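Local coordinates for protein GH5 (Bacteroidetes bacterium AC2a, PDB 4YHG) that probably hydrolyses beta-1,4-glucosidic bonds in cellulose as a family 5 endoglucanase, at residues E160-I165 against N187-V192. The protein carries 1 engineered substitution. Sequence-based numbering, arbitrary orientation.
Engineered in segment 160-165: A164 (natural residue Glu). With BGC (beta-D-glucopyranose), chain C.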
loop_
_atom_site.group_PDB
_atom_site.type_symbol
_atom_site.label_atom_id
_atom_site.label_comp_id
_atom_site.label_asym_id
_atom_site.label_seq_id
_atom_site.Cartn_x
_atom_site.Cartn_y
_atom_site.Cartn_z
ATOM N N GLU A 160 -3.806 -8.716 -1.130
ATOM C CA GLU A 160 -4.095 -7.544 -1.952
ATOM C C GLU A 160 -3.854 -7.948 -3.422
ATOM O O GLU A 160 -2.728 -8.295 -3.796
ATOM C CB GLU A 160 -3.196 -6.411 -1.485
ATOM C CG GLU A 160 -3.214 -5.121 -2.291
ATOM C CD GLU A 160 -2.135 -4.153 -1.814
ATOM O OE1 GLU A 160 -2.273 -3.630 -0.667
ATOM O OE2 GLU A 160 -1.149 -3.945 -2.569
ATOM N N THR A 161 -4.916 -7.932 -4.236
ATOM C CA THR A 161 -4.891 -8.554 -5.564
ATOM C C THR A 161 -3.742 -8.099 -6.442
ATOM O O THR A 161 -3.066 -8.913 -7.049
ATOM C CB THR A 161 -6.166 -8.263 -6.348
ATOM O OG1 THR A 161 -6.409 -6.846 -6.382
ATOM C CG2 THR A 161 -7.357 -8.978 -5.725
ATOM N N LEU A 162 -3.561 -6.779 -6.526
ATOM C CA LEU A 162 -2.602 -6.128 -7.438
ATOM C C LEU A 162 -2.073 -4.902 -6.757
ATOM O O LEU A 162 -2.622 -4.488 -5.769
ATOM C CB LEU A 162 -3.320 -5.680 -8.716
ATOM C CG LEU A 162 -3.865 -6.812 -9.559
ATOM C CD1 LEU A 162 -4.936 -6.300 -10.495
ATOM C CD2 LEU A 162 -2.718 -7.448 -10.321
ATOM N N ASN A 163 -1.033 -4.298 -7.298
ATOM C CA ASN A 163 -0.521 -3.058 -6.735
ATOM C C ASN A 163 -1.039 -1.792 -7.437
ATOM O O ASN A 163 -2.173 -1.406 -7.231
ATOM C CB ASN A 163 1.005 -3.085 -6.680
ATOM C CG ASN A 163 1.577 -1.867 -5.983
ATOM O OD1 ASN A 163 1.031 -1.394 -4.988
ATOM N ND2 ASN A 163 2.668 -1.362 -6.497
ATOM N N ALA A 164 -0.221 -1.160 -8.265
ATOM C CA ALA A 164 -0.541 0.147 -8.859
ATOM C C ALA A 164 -0.444 -0.009 -10.371
ATOM O O ALA A 164 0.627 0.131 -10.969
ATOM C CB ALA A 164 0.417 1.223 -8.351
ATOM N N ILE A 165 -1.567 -0.347 -10.980
ATOM C CA ILE A 165 -1.578 -0.686 -12.385
ATOM C C ILE A 165 -1.836 0.587 -13.190
ATOM O O ILE A 165 -2.664 1.412 -12.795
ATOM C CB ILE A 165 -2.647 -1.765 -12.679
ATOM C CG1 ILE A 165 -2.414 -3.011 -11.817
ATOM C CG2 ILE A 165 -2.623 -2.158 -14.145
ATOM C CD1 ILE A 165 -1.062 -3.691 -12.011
ATOM N N ASN A 187 -10.661 -3.615 -13.496
ATOM C CA ASN A 187 -11.765 -4.237 -12.773
ATOM C C ASN A 187 -11.904 -5.739 -13.072
ATOM O O ASN A 187 -12.211 -6.525 -12.160
ATOM C CB ASN A 187 -13.084 -3.529 -13.082
ATOM C CG ASN A 187 -13.192 -2.170 -12.412
ATOM O OD1 ASN A 187 -12.643 -1.935 -11.331
ATOM N ND2 ASN A 187 -13.922 -1.273 -13.043
ATOM N N GLU A 188 -11.686 -6.131 -14.331
ATOM C CA GLU A 188 -11.733 -7.543 -14.718
ATOM C C GLU A 188 -10.611 -8.348 -14.070
ATOM O O GLU A 188 -10.844 -9.482 -13.640
ATOM C CB GLU A 188 -11.685 -7.710 -16.245
ATOM C CG GLU A 188 -12.923 -7.194 -16.991
ATOM C CD GLU A 188 -12.752 -7.151 -18.518
ATOM O OE1 GLU A 188 -11.761 -7.739 -19.028
ATOM O OE2 GLU A 188 -13.622 -6.549 -19.214
ATOM N N TRP A 189 -9.409 -7.780 -13.987
ATOM C CA TRP A 189 -8.306 -8.462 -13.295
ATOM C C TRP A 189 -8.607 -8.648 -11.810
ATOM O O TRP A 189 -8.363 -9.716 -11.257
ATOM C CB TRP A 189 -6.970 -7.720 -13.430
ATOM C CG TRP A 189 -6.393 -7.679 -14.802
ATOM C CD1 TRP A 189 -6.848 -8.339 -15.905
ATOM C CD2 TRP A 189 -5.224 -6.963 -15.214
ATOM N NE1 TRP A 189 -6.044 -8.060 -16.987
ATOM C CE2 TRP A 189 -5.036 -7.220 -16.589
ATOM C CE3 TRP A 189 -4.322 -6.118 -14.558
ATOM C CZ2 TRP A 189 -3.974 -6.652 -17.333
ATOM C CZ3 TRP A 189 -3.252 -5.552 -15.305
ATOM C CH2 TRP A 189 -3.098 -5.828 -16.676
ATOM N N ASN A 190 -9.127 -7.619 -11.154
ATOM C CA ASN A 190 -9.516 -7.771 -9.746
ATOM C C ASN A 190 -10.526 -8.902 -9.556
ATOM O O ASN A 190 -10.372 -9.716 -8.672
ATOM C CB ASN A 190 -10.079 -6.467 -9.180
ATOM C CG ASN A 190 -8.997 -5.500 -8.788
ATOM O OD1 ASN A 190 -7.878 -5.915 -8.484
ATOM N ND2 ASN A 190 -9.317 -4.210 -8.779
ATOM N N GLN A 191 -11.540 -8.950 -10.403
ATOM C CA GLN A 191 -12.524 -10.020 -10.371
ATOM C C GLN A 191 -11.839 -11.380 -10.445
ATOM O O GLN A 191 -12.088 -12.255 -9.613
ATOM C CB GLN A 191 -13.529 -9.864 -11.531
ATOM C CG GLN A 191 -14.714 -10.818 -11.502
ATOM C CD GLN A 191 -15.547 -10.628 -10.255
ATOM O OE1 GLN A 191 -16.196 -9.599 -10.094
ATOM N NE2 GLN A 191 -15.490 -11.599 -9.340
ATOM N N VAL A 192 -10.967 -11.548 -11.436
ATOM C CA VAL A 192 -10.276 -12.817 -11.661
ATOM C C VAL A 192 -9.397 -13.225 -10.469
ATOM O O VAL A 192 -9.331 -14.395 -10.121
ATOM C CB VAL A 192 -9.432 -12.736 -12.942
ATOM C CG1 VAL A 192 -8.394 -13.846 -12.994
ATOM C CG2 VAL A 192 -10.354 -12.820 -14.152
HETATM C C2 BGC C . 4.938 1.860 -5.414
HETATM C C3 BGC C . 6.194 1.698 -4.513
HETATM C C4 BGC C . 7.072 2.953 -4.697
HETATM C C5 BGC C . 6.273 4.151 -4.207
HETATM C C6 BGC C . 7.115 5.417 -4.021
HETATM C C1 BGC C . 4.260 3.263 -5.288
HETATM O O1 BGC C . 3.333 3.524 -6.375
HETATM O O2 BGC C . 3.986 0.821 -5.117
HETATM O O3 BGC C . 6.903 0.459 -4.803
HETATM O O4 BGC C . 8.348 2.887 -4.053
HETATM O O5 BGC C . 5.226 4.348 -5.183
HETATM O O6 BGC C . 7.526 5.888 -5.307
#
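T161 meets N190 through a single hydrogen bond, its hydroxyl OG1 donating to OD1 of the amide at 2.7 Å. The donor stands above the carbonyl plane, 37° out of it, and the two side chains cross at about a right angle. Threonine suits this spot because it offers both a hydroxyl to donate and a methyl to pack; chi1 of 53° turns OG1 to N190, and the side chain also touches I209 and V211. N190 uses both ends of its amide, ND2 reaching the carbonyl of P212, which fixes the amide's rotation. A valine here would probably leave OD1 of N190, in a buried setting, without its hydroxyl donor. L162, buried and apolar, then turns a branch to the helix: its CD1 packs 3.8 Å from CB of W189 and lies near the ring plane at the indole's edge, by CE3. The contact belongs to the TIM barrel of family 5, joining the loop that follows the fourth strand, 157-160, to helix 181-199 on the barrel's outside. N163 faces the glycan pocket, where its ND2 donates a nearly straight bond (173°) to O2 of a bound glucose, which H103 and E295 also hold. Next to it is A164, an engineered replacement of a glutamate whose place after asparagine here is consistent with the family's general acid/base. I165 returns to the helix, its branched CG2 meeting CZ3 of W189 obliquely at 3.6 Å; like L162, it also packs on L186. A large flat side chain suits position 189, since the indole spans from L162 to I165 while its NE1 bonds to OD1 of N132.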